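Amine oxidase (Emericella nidulans, PDB 3PGB) probably oxidises primary amines to aldehydes, using a copper ion and a topaquinone cofactor in each subunit. Local coordinates at residues L364-I369 with F473-V478; Y378-Q383 with G496-E501; F488-H493 with L536-D541. One frame throughout, in Å; residues are numbered along the deposited sequence.

Interaction 1. Residues L364-I369 with F473-V478; sequences LSLFDI and FTLRSV
Leu364 and Leu475 reach toward each other, tip to tip, between two strands that run nearly antiparallel but are not sheet neighbours. The strand axes come no closer than 8.8 Å, with 151° between their directions. Side chains, mainly leucines, bridge that distance. In Leu364, CG stands anti to the backbone N (chi1 -177°), which carries the branch out to the opposing strand. Its CD2 methyl does the touching. It lies 3.9 Å from Leu475 CG and 4.0 Å from Ser477 CB, so one methyl rests on two alternate residues of 473-478.

Leu475 has a similar shape, with CG likewise anti to its backbone N. Its branch point faces Leu364. Its CD2 methyl turns to Leu366, where it is 4.3 Å from Leu366 CD1, a looser contact. Ser477 offers its CB carbon to Leu364.

All four residues are buried, and the surroundings extend the same apolar layer. Leu364 also packs on Ile356, Leu475 on Phe354 and Leu447, and Leu366 on Tyr490 and Phe492. On the other face of strand 473-478, Arg476 bonds to Asp453 O of the second subunit.

No hydrogen bond joins the two segments. The contact therefore rests on van der Waals packing and the exclusion of water, and it joins two layers of the catalytic domain's beta sandwich through side chains alone.

Interaction 2. Residues Y378-Q383 with G496-E501; sequences YELGLQ and GTIGVE
Leu380 and Val500 meet in the apolar interior of the beta sandwich that forms the catalytic domain of copper amine oxidases. Their side chains approach tip to tip. Leu380 CD2 lies 3.7 Å from Val500 CG2, the closest pair between the two segments. Leu380 CD1 is farther from the same Val500 methyl, at 4.2 Å. The fork of the leucine is thus set against a single methyl, with CD2 the nearer prong.

The torsions explain the fit. Leu380 holds CG anti to its backbone N (chi1 -177°) and so extends across the gap. Val500 places CG2 beside its own backbone N, and that branch, not CG1, receives the leucine. Leu380 CD2 also comes within 4.3 Å of Ile498 CG2. It therefore touches two residues on the same side of strand 498-501, with Gly499 between them.

The backbones stay well apart: Leu380 CA and Val500 CA, the nearest CA pair, are 9.1 Å from each other. This is packing between layers, not strand pairing, and no hydrogen bond crosses it. Strand 374-389 instead pairs with 363-371 and 532-542, while 498-504 pairs with 486-492 and 714-722.

The same apolar cluster takes in Phe719, which touches both Leu380 and Ile498, and Tyr490, which touches both Leu380 and Val500. Phe538 packs on Val500 as well. On the other side of strand 374-389, Glu379 forms a salt bridge with Lys539.

Interaction 3. Residues F488-H493 with L536-D541; sequences FSYNFH and LNFKAD. With CA (calcium ion), chain F.
Phe538 turns the edge of its ring to two aromatic residues of strand 488-492. Phe488 CD2 and Tyr490 OH both lie near the plane of the Phe538 ring. The three rings are not stacked flat on one another. The Phe538 ring plane is inclined by about 67° to that of Phe488 and by about 79° to that of Tyr490. Phe538 CZ is 3.9 Å from Phe488 CD2. The neighbouring edge atom, Phe538 CE2, is 3.5 Å from Tyr490 OH. The tyrosine thus meets Phe538 with the end of its side chain.

Leu536 completes the contact. Its CD2 methyl sits at the edge of the Phe488 ring, 3.7 Å from Phe488 CE2 and 3.8 Å from Phe488 CZ. Phe488 is therefore touched by both Leu536 and Phe538. Its ring is carried across by a CG placed beside the backbone N (chi1 -62°). The strand axes stay 12.3 Å apart, and the long side chains bridge the distance.

At the C-terminal end of segment 536-541, Asp541 OD1 binds a calcium ion at 2.4 Å, with Asp543, Asp687, the carbonyls of Phe542 and Leu688, and a water. Asp541 OD2 forms a salt bridge with Lys114. At the other end, Leu536 lies close to the copper ligand His534.

The contact is buried and largely apolar; its one polar atom, Tyr490 OH, meets the ring edge of Phe538 without a hydrogen bond across the segments. This packing sets the strand that carries ligands of both the copper and the calcium against the neighbouring layer of the sandwich.

How the interactions relate
All three contacts belong to one buried core in the catalytic domain. The centres of interactions 2 and 3 are 3 Å apart, and interaction 1 lies 7 Å from each. Backbone pairing between neighbouring strands joins them. Leu366 N is 2.8 Å from Leu380 O, which ties interaction 1 to interaction 2. Leu475 O is 2.8 Å from Tyr490 N, which ties it to interaction 3. Leu382 CD2 also packs on Phe488 CZ at 3.4 Å. Tyr490 touches residues of every contact. Residue 484, the tyrosine modified to topaquinone, comes between strands 464-479 and 486-492 in the chain. The side chain of Leu536 is about 9 Å from the copper ion, and that of Leu380 about 11 Å from the calcium ion.

Interaction 1. Residues L364-I369 with F473-V478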
# COMPACT_ATOMS: atom_id res chain seq x y z
N LEU A 364 7.56 18.86 -10.13
CA LEU A 364 8.77 18.06 -9.94
C LEU A 364 8.96 17.02 -11.03
O LEU A 364 7.99 16.46 -11.53
CB LEU A 364 8.73 17.36 -8.57
CG LEU A 364 9.92 16.53 -8.10
CD1 LEU A 364 11.21 17.34 -8.12
CD2 LEU A 364 9.64 16.01 -6.70
N SER A 365 10.21 16.76 -11.37
CA SER A 365 10.56 15.71 -12.33
C SER A 365 11.96 15.21 -12.02
O SER A 365 12.78 15.96 -11.48
CB SER A 365 10.49 16.28 -13.74
OG SER A 365 10.46 15.25 -14.70
N LEU A 366 12.23 13.94 -12.33
CA LEU A 366 13.55 13.34 -12.11
C LEU A 366 14.15 12.90 -13.44
O LEU A 366 13.44 12.37 -14.30
CB LEU A 366 13.46 12.13 -11.18
CG LEU A 366 13.22 12.40 -9.69
CD1 LEU A 366 11.87 13.04 -9.46
CD2 LEU A 366 13.34 11.11 -8.89
N PHE A 367 15.45 13.11 -13.60
CA PHE A 367 16.17 12.72 -14.81
C PHE A 367 17.43 11.91 -14.49
O PHE A 367 18.03 12.08 -13.43
CB PHE A 367 16.57 13.95 -15.62
CG PHE A 367 15.42 14.59 -16.35
CD1 PHE A 367 14.67 15.59 -15.75
CD2 PHE A 367 15.09 14.19 -17.63
CE1 PHE A 367 13.61 16.18 -16.43
CE2 PHE A 367 14.04 14.78 -18.32
CZ PHE A 367 13.30 15.77 -17.72
N ASP A 368 17.82 11.06 -15.42
CA ASP A 368 19.04 10.27 -15.31
C ASP A 368 19.14 9.56 -13.96
O ASP A 368 20.16 9.64 -13.29
CB ASP A 368 20.26 11.17 -15.56
CG ASP A 368 21.54 10.38 -15.85
OD1 ASP A 368 22.63 10.97 -15.70
OD2 ASP A 368 21.48 9.20 -16.25
N ILE A 369 18.06 8.88 -13.57
CA ILE A 369 18.06 8.08 -12.35
C ILE A 369 18.96 6.86 -12.59
O ILE A 369 18.65 6.04 -13.45
CB ILE A 369 16.62 7.61 -11.96
CG1 ILE A 369 15.72 8.82 -11.65
CG2 ILE A 369 16.66 6.68 -10.75
CD1 ILE A 369 14.31 8.46 -11.26
N PHE A 473 15.26 6.48 1.23
CA PHE A 473 15.37 7.91 0.89
C PHE A 473 14.13 8.41 0.16
O PHE A 473 13.59 7.72 -0.70
CB PHE A 473 16.61 8.12 0.03
CG PHE A 473 16.93 9.55 -0.25
CD1 PHE A 473 17.62 10.32 0.67
CD2 PHE A 473 16.55 10.13 -1.46
CE1 PHE A 473 17.92 11.64 0.40
CE2 PHE A 473 16.84 11.46 -1.73
CZ PHE A 473 17.53 12.22 -0.80
N THR A 474 13.69 9.63 0.51
CA THR A 474 12.48 10.23 -0.06
C THR A 474 12.74 11.64 -0.60
O THR A 474 13.40 12.44 0.05
CB THR A 474 11.34 10.35 1.00
OG1 THR A 474 10.90 9.05 1.40
CG2 THR A 474 10.16 11.13 0.44
N LEU A 475 12.23 11.91 -1.79
CA LEU A 475 12.19 13.27 -2.34
C LEU A 475 10.73 13.63 -2.44
O LEU A 475 9.96 12.89 -3.03
CB LEU A 475 12.83 13.32 -3.73
CG LEU A 475 12.63 14.60 -4.57
CD1 LEU A 475 12.91 15.87 -3.78
CD2 LEU A 475 13.50 14.57 -5.83
N ARG A 476 10.35 14.77 -1.86
CA ARG A 476 8.94 15.11 -1.79
C ARG A 476 8.61 16.55 -2.18
O ARG A 476 9.37 17.48 -1.93
CB ARG A 476 8.41 14.82 -0.40
CG ARG A 476 7.00 15.28 -0.13
CD ARG A 476 6.52 14.78 1.20
NE ARG A 476 6.53 13.32 1.27
CZ ARG A 476 6.41 12.62 2.40
NH1 ARG A 476 6.28 13.23 3.57
NH2 ARG A 476 6.42 11.29 2.35
N SER A 477 7.44 16.70 -2.81
CA SER A 477 6.86 17.98 -3.15
C SER A 477 5.38 17.93 -2.80
O SER A 477 4.78 16.86 -2.78
CB SER A 477 7.03 18.28 -4.63
OG SER A 477 6.30 19.44 -5.01
N VAL A 478 4.81 19.10 -2.51
CA VAL A 478 3.38 19.21 -2.28
C VAL A 478 2.86 20.42 -3.03
O VAL A 478 3.32 21.53 -2.77
CB VAL A 478 3.04 19.38 -0.79
CG1 VAL A 478 1.54 19.60 -0.62
CG2 VAL A 478 3.51 18.17 0.01

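Interaction 2. Residues Y378-Q383 with G496-E501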
# COMPACT_ATOMS: atom_id res chain seq x y z
N TYR A 378 15.75 7.28 -17.71
CA TYR A 378 16.18 8.58 -18.23
C TYR A 378 15.33 9.70 -17.64
O TYR A 378 15.84 10.78 -17.37
CB TYR A 378 16.12 8.62 -19.77
CG TYR A 378 16.35 10.01 -20.35
CD1 TYR A 378 17.64 10.53 -20.45
CD2 TYR A 378 15.29 10.80 -20.75
CE1 TYR A 378 17.86 11.80 -20.96
CE2 TYR A 378 15.50 12.08 -21.26
CZ TYR A 378 16.79 12.57 -21.36
OH TYR A 378 16.99 13.84 -21.86
N GLU A 379 14.05 9.43 -17.45
CA GLU A 379 13.09 10.43 -17.02
C GLU A 379 11.92 9.80 -16.26
O GLU A 379 11.39 8.77 -16.68
CB GLU A 379 12.56 11.21 -18.24
CG GLU A 379 11.58 12.33 -17.88
CD GLU A 379 10.94 12.99 -19.10
OE1 GLU A 379 10.25 14.01 -18.90
OE2 GLU A 379 11.11 12.49 -20.24
N LEU A 380 11.55 10.41 -15.14
CA LEU A 380 10.38 10.02 -14.34
C LEU A 380 9.70 11.31 -13.86
O LEU A 380 10.35 12.15 -13.26
CB LEU A 380 10.81 9.17 -13.14
CG LEU A 380 9.76 8.57 -12.20
CD1 LEU A 380 8.73 7.72 -12.93
CD2 LEU A 380 10.44 7.74 -11.11
N GLY A 381 8.42 11.47 -14.13
CA GLY A 381 7.75 12.71 -13.72
C GLY A 381 6.27 12.79 -13.97
O GLY A 381 5.75 12.15 -14.88
N LEU A 382 5.58 13.57 -13.14
CA LEU A 382 4.15 13.84 -13.33
C LEU A 382 3.91 14.46 -14.70
O LEU A 382 4.69 15.30 -15.17
CB LEU A 382 3.64 14.77 -12.23
CG LEU A 382 2.16 15.17 -12.26
CD1 LEU A 382 1.24 13.94 -12.29
CD2 LEU A 382 1.84 16.07 -11.07
N GLN A 383 2.84 14.03 -15.35
CA GLN A 383 2.50 14.50 -16.68
C GLN A 383 1.21 15.31 -16.70
O GLN A 383 1.13 16.32 -17.40
CB GLN A 383 2.39 13.31 -17.63
CG GLN A 383 3.71 12.64 -17.87
CD GLN A 383 4.63 13.52 -18.65
OE1 GLN A 383 4.39 13.79 -19.82
NE2 GLN A 383 5.68 14.01 -18.00
N GLY A 496 16.80 -1.75 -3.98
CA GLY A 496 16.79 -1.24 -5.34
C GLY A 496 15.42 -0.78 -5.81
O GLY A 496 15.26 -0.39 -6.96
N THR A 497 14.44 -0.80 -4.91
CA THR A 497 13.07 -0.47 -5.28
C THR A 497 12.86 1.05 -5.31
O THR A 497 13.17 1.76 -4.35
CB THR A 497 12.07 -1.12 -4.30
OG1 THR A 497 12.19 -2.55 -4.38
CG2 THR A 497 10.65 -0.71 -4.63
N ILE A 498 12.33 1.54 -6.43
CA ILE A 498 11.97 2.94 -6.60
C ILE A 498 10.47 3.01 -6.46
O ILE A 498 9.76 2.21 -7.05
CB ILE A 498 12.32 3.44 -8.02
CG1 ILE A 498 13.84 3.34 -8.27
CG2 ILE A 498 11.82 4.88 -8.22
CD1 ILE A 498 14.20 3.11 -9.72
N GLY A 499 9.98 3.97 -5.67
CA GLY A 499 8.54 4.12 -5.46
C GLY A 499 8.05 5.49 -5.90
O GLY A 499 8.72 6.49 -5.66
N VAL A 500 6.89 5.52 -6.55
CA VAL A 500 6.22 6.78 -6.87
C VAL A 500 4.84 6.77 -6.22
O VAL A 500 4.04 5.89 -6.50
CB VAL A 500 6.09 6.98 -8.39
CG1 VAL A 500 5.54 8.37 -8.70
CG2 VAL A 500 7.44 6.77 -9.08
N GLU A 501 4.59 7.74 -5.35
CA GLU A 501 3.33 7.82 -4.60
C GLU A 501 2.66 9.18 -4.71
O GLU A 501 3.32 10.21 -4.88
CB GLU A 501 3.58 7.58 -3.11
CG GLU A 501 3.90 6.16 -2.72
CD GLU A 501 4.20 6.03 -1.24
OE1 GLU A 501 3.50 6.68 -0.42
OE2 GLU A 501 5.15 5.29 -0.89

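Interaction 3. Residues F488-H493 with L536-D541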
# COMPACT_ATOMS: atom_id res chain seq x y z
N PHE A 488 3.31 14.54 -3.37
CA PHE A 488 4.04 13.58 -4.19
C PHE A 488 5.32 13.16 -3.50
O PHE A 488 6.02 13.99 -2.95
CB PHE A 488 4.39 14.20 -5.54
CG PHE A 488 3.20 14.58 -6.35
CD1 PHE A 488 2.75 15.89 -6.36
CD2 PHE A 488 2.52 13.63 -7.09
CE1 PHE A 488 1.64 16.25 -7.10
CE2 PHE A 488 1.41 13.99 -7.84
CZ PHE A 488 0.97 15.30 -7.84
N SER A 489 5.64 11.87 -3.57
CA SER A 489 6.84 11.35 -2.93
C SER A 489 7.56 10.35 -3.84
O SER A 489 6.92 9.47 -4.41
CB SER A 489 6.47 10.67 -1.61
OG SER A 489 5.74 11.55 -0.76
N TYR A 490 8.88 10.50 -3.97
CA TYR A 490 9.71 9.54 -4.68
C TYR A 490 10.59 8.81 -3.69
O TYR A 490 11.42 9.42 -3.04
CB TYR A 490 10.56 10.23 -5.74
CG TYR A 490 9.74 10.71 -6.91
CD1 TYR A 490 9.30 12.03 -6.99
CD2 TYR A 490 9.38 9.83 -7.92
CE1 TYR A 490 8.53 12.46 -8.05
CE2 TYR A 490 8.61 10.25 -8.99
CZ TYR A 490 8.19 11.56 -9.05
OH TYR A 490 7.43 11.97 -10.11
N ASN A 491 10.39 7.50 -3.58
CA ASN A 491 11.09 6.68 -2.60
C ASN A 491 12.21 5.88 -3.25
O ASN A 491 12.06 5.42 -4.37
CB ASN A 491 10.12 5.68 -1.96
CG ASN A 491 9.08 6.35 -1.11
OD1 ASN A 491 9.38 7.26 -0.34
ND2 ASN A 491 7.83 5.91 -1.23
N PHE A 492 13.31 5.69 -2.52
CA PHE A 492 14.39 4.81 -2.95
C PHE A 492 14.79 3.91 -1.80
O PHE A 492 15.02 4.40 -0.70
CB PHE A 492 15.58 5.63 -3.42
CG PHE A 492 15.24 6.63 -4.48
CD1 PHE A 492 14.77 7.89 -4.14
CD2 PHE A 492 15.38 6.32 -5.82
CE1 PHE A 492 14.44 8.81 -5.11
CE2 PHE A 492 15.06 7.23 -6.80
CZ PHE A 492 14.59 8.48 -6.44
N HIS A 493 14.89 2.61 -2.05
CA HIS A 493 15.15 1.63 -1.00
C HIS A 493 16.42 0.82 -1.23
O HIS A 493 16.92 0.75 -2.36
CB HIS A 493 13.96 0.69 -0.90
CG HIS A 493 12.69 1.38 -0.53
ND1 HIS A 493 11.92 2.05 -1.45
CD2 HIS A 493 12.05 1.50 0.66
CE1 HIS A 493 10.86 2.56 -0.85
NE2 HIS A 493 10.92 2.24 0.43
N LEU A 536 -3.74 10.45 -12.20
CA LEU A 536 -2.52 11.22 -12.37
C LEU A 536 -1.54 10.41 -13.20
O LEU A 536 -1.17 9.31 -12.81
CB LEU A 536 -1.91 11.57 -11.01
CG LEU A 536 -2.78 12.45 -10.11
CD1 LEU A 536 -3.65 11.60 -9.19
CD2 LEU A 536 -1.92 13.40 -9.29
N ASN A 537 -1.13 10.96 -14.34
CA ASN A 537 -0.28 10.24 -15.30
C ASN A 537 1.19 10.53 -15.06
O ASN A 537 1.57 11.68 -14.88
CB ASN A 537 -0.63 10.62 -16.75
CG ASN A 537 -0.03 9.65 -17.77
OD1 ASN A 537 0.83 10.03 -18.58
ND2 ASN A 537 -0.49 8.41 -17.74
N PHE A 538 2.00 9.47 -15.08
CA PHE A 538 3.44 9.59 -14.87
C PHE A 538 4.20 9.00 -16.05
O PHE A 538 3.85 7.92 -16.52
CB PHE A 538 3.85 8.88 -13.59
CG PHE A 538 3.50 9.62 -12.33
CD1 PHE A 538 2.25 9.49 -11.76
CD2 PHE A 538 4.43 10.44 -11.72
CE1 PHE A 538 1.92 10.17 -10.60
CE2 PHE A 538 4.11 11.13 -10.56
CZ PHE A 538 2.86 11.00 -10.00
N LYS A 539 5.24 9.70 -16.51
CA LYS A 539 6.12 9.19 -17.56
C LYS A 539 7.31 8.47 -16.93
O LYS A 539 8.05 9.05 -16.14
CB LYS A 539 6.60 10.33 -18.44
CG LYS A 539 7.42 9.90 -19.65
CD LYS A 539 7.95 11.10 -20.41
CE LYS A 539 8.71 10.70 -21.65
NZ LYS A 539 9.22 11.89 -22.39
N ALA A 540 7.48 7.19 -17.29
CA ALA A 540 8.59 6.38 -16.80
C ALA A 540 9.42 5.88 -17.99
O ALA A 540 9.11 4.84 -18.58
CB ALA A 540 8.07 5.21 -15.97
N ASP A 541 10.45 6.63 -18.35
CA ASP A 541 11.30 6.27 -19.48
C ASP A 541 12.42 5.33 -19.03
O ASP A 541 13.58 5.74 -18.93
CB ASP A 541 11.89 7.53 -20.14
CG ASP A 541 12.63 7.24 -21.43
OD1 ASP A 541 12.64 6.07 -21.89
OD2 ASP A 541 13.22 8.18 -21.99
CA CA F . 13.21 3.93 -22.73
O HOH W 1 13.44 1.46 -23.15